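Local coordinates for Non-structural protein 2 (Human rotavirus C, PDB 2GU0), which probably takes part in genome replication and packaging as a homooctamer that binds single-stranded RNA, hydrolyses nucleoside triphosphates and helps build viral factories with NSP5, at residues A33-K37 and D38-N42; P21-K24 and K25-Q28; N126-V129 and K130-V133. All coordinates share one frame; numbering follows the deposited sequence.

Interaction 1 of 3, residues A33-K37 and D38-N42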
ATOM      1  N   ALA A  33      -2.218   0.276  40.025  1.00 39.64           N
ATOM      2  CA  ALA A  33      -3.059   0.243  41.220  1.00 38.47           C
ATOM      3  C   ALA A  33      -2.296   0.428  42.517  1.00 37.73           C
ATOM      4  O   ALA A  33      -1.108   0.120  42.597  1.00 38.61           O
ATOM      5  CB  ALA A  33      -3.853  -1.069  41.274  1.00 37.13           C
ATOM      6  N   LYS A  34      -3.000   0.933  43.528  1.00 36.93           N
ATOM      7  CA  LYS A  34      -2.443   1.143  44.858  1.00 37.86           C
ATOM      8  C   LYS A  34      -2.826  -0.040  45.731  1.00 38.98           C
ATOM      9  O   LYS A  34      -3.990  -0.197  46.105  1.00 39.69           O
ATOM     10  CB  LYS A  34      -3.007   2.404  45.498  1.00 37.11           C
ATOM     11  CG  LYS A  34      -2.720   2.463  46.982  1.00 37.32           C
ATOM     12  CD  LYS A  34      -3.502   3.551  47.687  1.00 37.67           C
ATOM     13  CE  LYS A  34      -3.098   3.630  49.151  1.00 35.59           C
ATOM     14  NZ  LYS A  34      -3.677   4.847  49.780  1.00 40.41           N
ATOM     15  N   VAL A  35      -1.841  -0.859  46.070  1.00 40.74           N
ATOM     16  CA  VAL A  35      -2.075  -2.043  46.878  1.00 41.31           C
ATOM     17  C   VAL A  35      -1.344  -1.969  48.207  1.00 42.68           C
ATOM     18  O   VAL A  35      -0.157  -1.648  48.251  1.00 41.30           O
ATOM     19  CB  VAL A  35      -1.616  -3.294  46.117  1.00 41.33           C
ATOM     20  CG1 VAL A  35      -1.992  -4.548  46.888  1.00 40.60           C
ATOM     21  CG2 VAL A  35      -2.233  -3.294  44.709  1.00 39.73           C
ATOM     22  N   GLU A  36      -2.060  -2.262  49.290  1.00 45.27           N
ATOM     23  CA  GLU A  36      -1.467  -2.235  50.619  1.00 47.96           C
ATOM     24  C   GLU A  36      -0.436  -3.347  50.726  1.00 48.70           C
ATOM     25  O   GLU A  36      -0.616  -4.419  50.155  1.00 48.28           O
ATOM     26  CB  GLU A  36      -2.545  -2.414  51.686  1.00 51.91           C
ATOM     27  CG  GLU A  36      -3.462  -1.201  51.862  1.00 59.14           C
ATOM     28  CD  GLU A  36      -2.726   0.055  52.343  1.00 63.98           C
ATOM     29  OE1 GLU A  36      -2.107   0.019  53.438  1.00 66.96           O
ATOM     30  OE2 GLU A  36      -2.774   1.082  51.626  1.00 65.25           O
ATOM     31  N   LYS A  37       0.641  -3.086  51.462  1.00 49.60           N
ATOM     32  CA  LYS A  37       1.721  -4.053  51.629  1.00 50.32           C
ATOM     33  C   LYS A  37       1.217  -5.462  51.937  1.00 49.99           C
ATOM     34  O   LYS A  37       1.631  -6.434  51.314  1.00 50.18           O
ATOM     35  CB  LYS A  37       2.669  -3.579  52.733  1.00 51.37           C
ATOM     36  CG  LYS A  37       4.086  -4.122  52.610  1.00 54.36           C
ATOM     37  CD  LYS A  37       4.640  -3.884  51.196  1.00 57.13           C
ATOM     38  CE  LYS A  37       6.135  -4.204  51.074  1.00 57.30           C
ATOM     39  NZ  LYS A  37       6.968  -3.208  51.816  1.00 56.61           N
ATOM     40  N   ASP A  38       0.307  -5.570  52.890  1.00 49.42           N
ATOM     41  CA  ASP A  38      -0.248  -6.854  53.274  1.00 50.32           C
ATOM     42  C   ASP A  38      -0.886  -7.637  52.121  1.00 49.80           C
ATOM     43  O   ASP A  38      -1.263  -8.797  52.295  1.00 49.55           O
ATOM     44  CB  ASP A  38      -1.277  -6.646  54.392  1.00 54.09           C
ATOM     45  CG  ASP A  38      -1.677  -5.173  54.561  1.00 58.45           C
ATOM     46  OD1 ASP A  38      -0.920  -4.396  55.203  1.00 57.76           O
ATOM     47  OD2 ASP A  38      -2.748  -4.795  54.036  1.00 60.39           O
ATOM     48  N   GLN A  39      -0.993  -7.024  50.944  1.00 48.32           N
ATOM     49  CA  GLN A  39      -1.621  -7.692  49.802  1.00 47.28           C
ATOM     50  C   GLN A  39      -0.724  -7.970  48.593  1.00 46.78           C
ATOM     51  O   GLN A  39      -1.087  -8.761  47.716  1.00 47.13           O
ATOM     52  CB  GLN A  39      -2.818  -6.873  49.321  1.00 48.40           C
ATOM     53  CG  GLN A  39      -3.905  -6.635  50.357  1.00 51.92           C
ATOM     54  CD  GLN A  39      -4.617  -7.907  50.782  1.00 53.31           C
ATOM     55  OE1 GLN A  39      -5.241  -8.592  49.965  1.00 50.96           O
ATOM     56  NE2 GLN A  39      -4.529  -8.227  52.071  1.00 54.46           N
ATOM     57  N   ARG A  40       0.438  -7.328  48.546  1.00 44.82           N
ATOM     58  CA  ARG A  40       1.373  -7.463  47.429  1.00 42.66           C
ATOM     59  C   ARG A  40       1.658  -8.889  46.929  1.00 39.88           C
ATOM     60  O   ARG A  40       1.949  -9.096  45.749  1.00 39.56           O
ATOM     61  CB  ARG A  40       2.700  -6.789  47.791  1.00 45.02           C
ATOM     62  CG  ARG A  40       2.580  -5.388  48.396  1.00 47.29           C
ATOM     63  CD  ARG A  40       2.132  -4.352  47.385  1.00 50.20           C
ATOM     64  NE  ARG A  40       2.189  -2.988  47.914  1.00 53.53           N
ATOM     65  CZ  ARG A  40       3.302  -2.384  48.334  1.00 55.00           C
ATOM     66  NH1 ARG A  40       4.468  -3.015  48.296  1.00 56.09           N
ATOM     67  NH2 ARG A  40       3.249  -1.140  48.788  1.00 55.47           N
ATOM     68  N   SER A  41       1.574  -9.872  47.813  1.00 36.80           N
ATOM     69  CA  SER A  41       1.852 -11.244  47.420  1.00 35.09           C
ATOM     70  C   SER A  41       0.636 -12.027  46.924  1.00 33.76           C
ATOM     71  O   SER A  41       0.750 -13.202  46.593  1.00 32.18           O
ATOM     72  CB  SER A  41       2.493 -11.986  48.582  1.00 34.51           C
ATOM     73  OG  SER A  41       1.571 -12.100  49.647  1.00 39.52           O
ATOM     74  N   ASN A  42      -0.524 -11.383  46.867  1.00 34.25           N
ATOM     75  CA  ASN A  42      -1.732 -12.052  46.385  1.00 34.70           C
ATOM     76  C   ASN A  42      -2.049 -11.685  44.938  1.00 33.64           C
ATOM     77  O   ASN A  42      -1.693 -10.603  44.468  1.00 33.38           O
ATOM     78  CB  ASN A  42      -2.944 -11.675  47.241  1.00 37.28           C
ATOM     79  CG  ASN A  42      -2.795 -12.081  48.703  1.00 39.89           C
ATOM     80  OD1 ASN A  42      -2.469 -13.230  49.023  1.00 41.20           O
ATOM     81  ND2 ASN A  42      -3.058 -11.137  49.598  1.00 40.44           N
TER

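Interaction 2 of 3, residues P21-K24 and K25-Q28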
ATOM      1  N   PRO A  21      -5.589 -17.576  31.688  1.00 30.89           N
ATOM      2  CA  PRO A  21      -4.645 -16.665  31.034  1.00 29.61           C
ATOM      3  C   PRO A  21      -4.687 -15.298  31.707  1.00 29.35           C
ATOM      4  O   PRO A  21      -5.731 -14.883  32.197  1.00 33.09           O
ATOM      5  CB  PRO A  21      -5.188 -16.574  29.609  1.00 27.66           C
ATOM      6  CG  PRO A  21      -5.931 -17.822  29.419  1.00 26.74           C
ATOM      7  CD  PRO A  21      -6.621 -18.015  30.734  1.00 29.26           C
ATOM      8  N   ILE A  22      -3.565 -14.599  31.740  1.00 27.91           N
ATOM      9  CA  ILE A  22      -3.542 -13.253  32.311  1.00 27.20           C
ATOM     10  C   ILE A  22      -3.352 -12.289  31.131  1.00 27.21           C
ATOM     11  O   ILE A  22      -2.453 -12.480  30.316  1.00 28.37           O
ATOM     12  CB  ILE A  22      -2.389 -13.082  33.307  1.00 24.95           C
ATOM     13  CG1 ILE A  22      -2.693 -13.850  34.586  1.00 25.26           C
ATOM     14  CG2 ILE A  22      -2.212 -11.630  33.647  1.00 26.77           C
ATOM     15  CD1 ILE A  22      -1.619 -13.720  35.644  1.00 24.64           C
ATOM     16  N   ASN A  23      -4.188 -11.261  31.024  1.00 26.03           N
ATOM     17  CA  ASN A  23      -4.051 -10.351  29.896  1.00 26.83           C
ATOM     18  C   ASN A  23      -3.278  -9.077  30.205  1.00 28.01           C
ATOM     19  O   ASN A  23      -3.077  -8.726  31.376  1.00 26.41           O
ATOM     20  CB  ASN A  23      -5.423 -10.027  29.288  1.00 26.03           C
ATOM     21  CG  ASN A  23      -6.267  -9.150  30.170  1.00 27.78           C
ATOM     22  OD1 ASN A  23      -5.978  -7.969  30.343  1.00 30.16           O
ATOM     23  ND2 ASN A  23      -7.324  -9.719  30.735  1.00 27.48           N
ATOM     24  N   LYS A  24      -2.844  -8.396  29.139  1.00 28.58           N
ATOM     25  CA  LYS A  24      -2.055  -7.180  29.268  1.00 29.38           C
ATOM     26  C   LYS A  24      -2.762  -6.039  29.958  1.00 30.15           C
ATOM     27  O   LYS A  24      -2.129  -5.253  30.654  1.00 30.61           O
ATOM     28  CB  LYS A  24      -1.555  -6.717  27.905  1.00 33.76           C
ATOM     29  CG  LYS A  24      -2.625  -6.177  26.988  1.00 37.73           C
ATOM     30  CD  LYS A  24      -2.046  -5.841  25.625  1.00 40.36           C
ATOM     31  CE  LYS A  24      -3.167  -5.583  24.619  1.00 43.91           C
ATOM     32  NZ  LYS A  24      -2.658  -5.399  23.231  1.00 45.24           N
ATOM     33  N   LYS A  25      -4.068  -5.913  29.774  1.00 30.52           N
ATOM     34  CA  LYS A  25      -4.757  -4.826  30.456  1.00 31.64           C
ATOM     35  C   LYS A  25      -4.711  -5.117  31.946  1.00 31.59           C
ATOM     36  O   LYS A  25      -4.433  -4.230  32.749  1.00 32.37           O
ATOM     37  CB  LYS A  25      -6.201  -4.697  29.970  1.00 30.94           C
ATOM     38  CG  LYS A  25      -6.295  -4.452  28.483  1.00 33.33           C
ATOM     39  CD  LYS A  25      -5.525  -3.210  28.063  1.00 32.62           C
ATOM     40  CE  LYS A  25      -6.394  -1.989  28.145  1.00 35.36           C
ATOM     41  NZ  LYS A  25      -7.566  -2.153  27.228  1.00 39.67           N
ATOM     42  N   ALA A  26      -4.971  -6.367  32.317  1.00 30.44           N
ATOM     43  CA  ALA A  26      -4.923  -6.732  33.716  1.00 30.30           C
ATOM     44  C   ALA A  26      -3.581  -6.233  34.249  1.00 31.17           C
ATOM     45  O   ALA A  26      -3.530  -5.382  35.134  1.00 31.48           O
ATOM     46  CB  ALA A  26      -5.029  -8.218  33.861  1.00 30.50           C
ATOM     47  N   VAL A  27      -2.495  -6.742  33.677  1.00 31.27           N
ATOM     48  CA  VAL A  27      -1.153  -6.340  34.079  1.00 31.54           C
ATOM     49  C   VAL A  27      -0.996  -4.821  34.131  1.00 32.10           C
ATOM     50  O   VAL A  27      -0.507  -4.283  35.108  1.00 33.81           O
ATOM     51  CB  VAL A  27      -0.096  -6.924  33.117  1.00 32.07           C
ATOM     52  CG1 VAL A  27       1.304  -6.460  33.510  1.00 31.72           C
ATOM     53  CG2 VAL A  27      -0.173  -8.436  33.140  1.00 31.90           C
ATOM     54  N   GLN A  28      -1.411  -4.127  33.083  1.00 33.38           N
ATOM     55  CA  GLN A  28      -1.295  -2.671  33.050  1.00 35.29           C
ATOM     56  C   GLN A  28      -1.977  -2.045  34.259  1.00 35.16           C
ATOM     57  O   GLN A  28      -1.453  -1.112  34.871  1.00 36.07           O
ATOM     58  CB  GLN A  28      -1.904  -2.131  31.749  1.00 36.84           C
ATOM     59  CG  GLN A  28      -2.331  -0.677  31.781  1.00 40.34           C
ATOM     60  CD  GLN A  28      -2.747  -0.170  30.407  1.00 43.55           C
ATOM     61  OE1 GLN A  28      -3.292  -0.923  29.597  1.00 44.58           O
ATOM     62  NE2 GLN A  28      -2.506   1.114  30.144  1.00 42.40           N
TER

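Interaction 3 of 3, residues N126-V129 and K130-V133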
ATOM      1  N   ASN A 126       3.137 -29.154  16.354  1.00 35.72           N
ATOM      2  CA  ASN A 126       1.985 -28.454  15.817  1.00 36.74           C
ATOM      3  C   ASN A 126       0.719 -29.266  16.071  1.00 37.64           C
ATOM      4  O   ASN A 126      -0.305 -28.724  16.478  1.00 36.77           O
ATOM      5  CB  ASN A 126       2.153 -28.229  14.316  1.00 37.25           C
ATOM      6  CG  ASN A 126       1.020 -27.414  13.716  1.00 37.46           C
ATOM      7  OD1 ASN A 126       0.732 -26.317  14.184  1.00 39.31           O
ATOM      8  ND2 ASN A 126       0.382 -27.939  12.676  1.00 34.83           N
ATOM      9  N   ALA A 127       0.810 -30.574  15.848  1.00 38.69           N
ATOM     10  CA  ALA A 127      -0.327 -31.471  16.028  1.00 39.30           C
ATOM     11  C   ALA A 127      -0.171 -32.446  17.178  1.00 40.48           C
ATOM     12  O   ALA A 127      -1.144 -32.826  17.813  1.00 41.28           O
ATOM     13  CB  ALA A 127      -0.579 -32.238  14.752  1.00 38.45           C
ATOM     14  N   ASN A 128       1.050 -32.871  17.453  1.00 43.02           N
ATOM     15  CA  ASN A 128       1.235 -33.814  18.537  1.00 43.90           C
ATOM     16  C   ASN A 128       1.137 -33.100  19.871  1.00 44.53           C
ATOM     17  O   ASN A 128       2.073 -32.424  20.296  1.00 46.19           O
ATOM     18  CB  ASN A 128       2.582 -34.510  18.426  1.00 44.34           C
ATOM     19  CG  ASN A 128       2.696 -35.670  19.376  1.00 45.28           C
ATOM     20  OD1 ASN A 128       2.428 -35.536  20.576  1.00 44.87           O
ATOM     21  ND2 ASN A 128       3.089 -36.824  18.849  1.00 45.71           N
ATOM     22  N   VAL A 129      -0.005 -33.261  20.529  1.00 44.45           N
ATOM     23  CA  VAL A 129      -0.255 -32.624  21.813  1.00 43.52           C
ATOM     24  C   VAL A 129       0.534 -33.195  22.987  1.00 43.55           C
ATOM     25  O   VAL A 129       1.078 -32.443  23.792  1.00 44.92           O
ATOM     26  CB  VAL A 129      -1.752 -32.686  22.152  1.00 43.08           C
ATOM     27  CG1 VAL A 129      -1.993 -32.187  23.566  1.00 42.17           C
ATOM     28  CG2 VAL A 129      -2.524 -31.862  21.157  1.00 40.84           C
ATOM     29  N   LYS A 130       0.597 -34.514  23.096  1.00 43.25           N
ATOM     30  CA  LYS A 130       1.319 -35.121  24.204  1.00 42.84           C
ATOM     31  C   LYS A 130       2.753 -34.626  24.297  1.00 40.71           C
ATOM     32  O   LYS A 130       3.225 -34.274  25.386  1.00 40.19           O
ATOM     33  CB  LYS A 130       1.287 -36.649  24.096  1.00 46.35           C
ATOM     34  CG  LYS A 130      -0.092 -37.241  24.357  1.00 49.15           C
ATOM     35  CD  LYS A 130      -0.002 -38.700  24.781  1.00 53.64           C
ATOM     36  CE  LYS A 130      -1.380 -39.273  25.095  1.00 56.49           C
ATOM     37  NZ  LYS A 130      -2.308 -39.161  23.929  1.00 57.51           N
ATOM     38  N   LEU A 131       3.445 -34.596  23.156  1.00 39.04           N
ATOM     39  CA  LEU A 131       4.825 -34.118  23.116  1.00 35.53           C
ATOM     40  C   LEU A 131       4.863 -32.637  23.471  1.00 35.30           C
ATOM     41  O   LEU A 131       5.732 -32.196  24.226  1.00 35.14           O
ATOM     42  CB  LEU A 131       5.432 -34.345  21.737  1.00 33.22           C
ATOM     43  CG  LEU A 131       5.747 -35.809  21.434  1.00 32.10           C
ATOM     44  CD1 LEU A 131       6.493 -35.950  20.111  1.00 28.42           C
ATOM     45  CD2 LEU A 131       6.591 -36.351  22.570  1.00 32.65           C
ATOM     46  N   ARG A 132       3.907 -31.878  22.940  1.00 33.91           N
ATOM     47  CA  ARG A 132       3.813 -30.452  23.224  1.00 33.76           C
ATOM     48  C   ARG A 132       3.757 -30.214  24.731  1.00 34.22           C
ATOM     49  O   ARG A 132       4.519 -29.414  25.269  1.00 34.52           O
ATOM     50  CB  ARG A 132       2.569 -29.864  22.565  1.00 34.74           C
ATOM     51  CG  ARG A 132       2.425 -28.362  22.719  1.00 35.57           C
ATOM     52  CD  ARG A 132       1.657 -27.814  21.539  1.00 37.94           C
ATOM     53  NE  ARG A 132       0.263 -28.238  21.549  1.00 42.59           N
ATOM     54  CZ  ARG A 132      -0.451 -28.531  20.463  1.00 44.65           C
ATOM     55  NH1 ARG A 132       0.096 -28.463  19.255  1.00 43.65           N
ATOM     56  NH2 ARG A 132      -1.730 -28.871  20.587  1.00 45.90           N
ATOM     57  N   VAL A 133       2.861 -30.919  25.414  1.00 34.26           N
ATOM     58  CA  VAL A 133       2.728 -30.766  26.859  1.00 33.98           C
ATOM     59  C   VAL A 133       4.049 -31.069  27.565  1.00 35.69           C
ATOM     60  O   VAL A 133       4.440 -30.362  28.494  1.00 34.66           O
ATOM     61  CB  VAL A 133       1.622 -31.689  27.417  1.00 32.13           C
ATOM     62  CG1 VAL A 133       1.489 -31.501  28.910  1.00 31.05           C
ATOM     63  CG2 VAL A 133       0.308 -31.378  26.744  1.00 30.54           C
TER

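Interaction 1 of 3, residues A33-K37 and D38-N42
Val35 and Arg40 meet through a side-chain to backbone bond: Arg40 NE donates to Val35 O at 2.7 Å in an almost straight line. The carbonyl oxygen lies in the guanidinium plane, at its edge, whereas NE stands above the plane of the Val35 carbonyl. Arg40 reaches it by bending at its second torsion (chi2 -70°), which turns the chain back past Lys37 toward Val35. The closely packed side is that of the valine, where Val35 CG1 meets Gln39 CB at 3.5 Å, the two side chains crossing at about a right angle, while Tyr44 and Pro55 also touch Val35. Arg40 N donates to Lys37 O at 3.1 Å and only weakly to Glu36 O, and a type I beta turn from Gln39 to Asn42 follows, closed by Asn42 N on Gln39 O at 2.8 Å. The solvent side, with Lys37 and Asp38 exposed, is richer in charge. The aliphatic CD of Lys37 lies over one guanidinium face of Arg40, and Lys37 NZ stays 4.3 Å from Arg40 NH1, a like-charge approach that probably costs some energy. Glu36, alongside Asp38, has a long, weak ion pair with Arg197 of a second subunit.

Interaction 2 of 3, residues P21-K24 and K25-Q28
An N-cap starts helix 24-32, with Asn23 at the cap position and its side chain turned back onto the first turn. Asn23 OD1 accepts from Ala26 N at 2.7 Å, the N-H pointing nearly straight at the oxygen (164°) although the donor stands above the plane of the side-chain carbonyl. Asn23 CG sits between the backbone N and the carbonyl carbon (chi1 71°), and this torsion swings OD1 over the start of the helix, where it also comes within 3.3 Å of Lys25 CB. The amide is gripped from its other branch too, since ND2 donates to Tyr49 O. Backbone bonds carry the helix on from the cap: Val27 N donates to Asn23 O at 3.1 Å and Gln28 N to Lys24 O at 2.8 Å. Beside them Ile22 CG2 packs on Val27 CG2 at 3.8 Å, the two branched side chains crossing at about a right angle and joining the residue before the cap to the buried side of the helix. Strand 18-21 thus runs into helix 24-32 through this cap, with Tyr76 of helix 74-90 against both Ile22 and Val27, and Asn122 of a second subunit against Asn23 and Lys25.

Interaction 3 of 3, residues N126-V129 and K130-V133
Lys130 enters the contact through its backbone end, its CB lying 3.9 Å from Asn128 OD1, while the rest of its chain runs to the exposed surface. Leu131 makes the capping bond. Its backbone N donates to Asn128 OD1 at 2.9 Å, an almost straight bond (172°) with the donor tilted from the plane of the side-chain carbonyl. Asn128 holds CG anti to its own N (chi1 -169°), which brings the amide alongside the leucine as well as onto its N-H: Leu131 CG comes within 3.4 Å of OD1, and Leu131 CD1 within 3.7 Å of ND2. The isobutyl group crosses the amide at an angle, and Ile124, Leu125 and Leu151 pack on the same leucine. This is an N-cap: Asn128 stands just before helix 129-139 and takes up an N-H of the first turn that has no earlier carbonyl of the helix to bond to.

Arg132 follows, with its N on Asn128 O at 3.3 Å, the first backbone bond after the cap. Its side chain then turns back past the cap, bent at the third torsion (chi3 69°), toward the preceding loop. NH1 makes a hydrogen bond to Leu125 O and a weak one to Asn126 O, the latter oxygen lying near the guanidinium plane, at its edge. One nitrogen thus reaches two carbonyls of the loop after helix 108-119, the second only weakly. Val129 CA lies over one face of the guanidinium, offset toward its rim, and Val129 CG2 meets NH2. Val133 ends the segment with its N on Val129 O at 2.9 Å, and its CG2 touches Val129 CG1 at 4.0 Å; Met89 of helix 74-90 packs against both valines.

Along the chain the order is interaction 2, interaction 1, interaction 3, all in the N-terminal part of the protein. Interactions 2 and 1 bracket helix 24-32: the first begins it, and the second shapes the loop that leads from it to strand 44-45. Their centres are about 17 Å apart, and both touch a second subunit of the octamer. Interaction 3 begins helix 129-139, with its centre about 26 Å from that of interaction 2 and about 38 Å from that of interaction 1; no other chain touches it. Helix 74-90 is shared by interactions 2 and 3, packing against both helix starts and so linking separate parts of the N-terminal region.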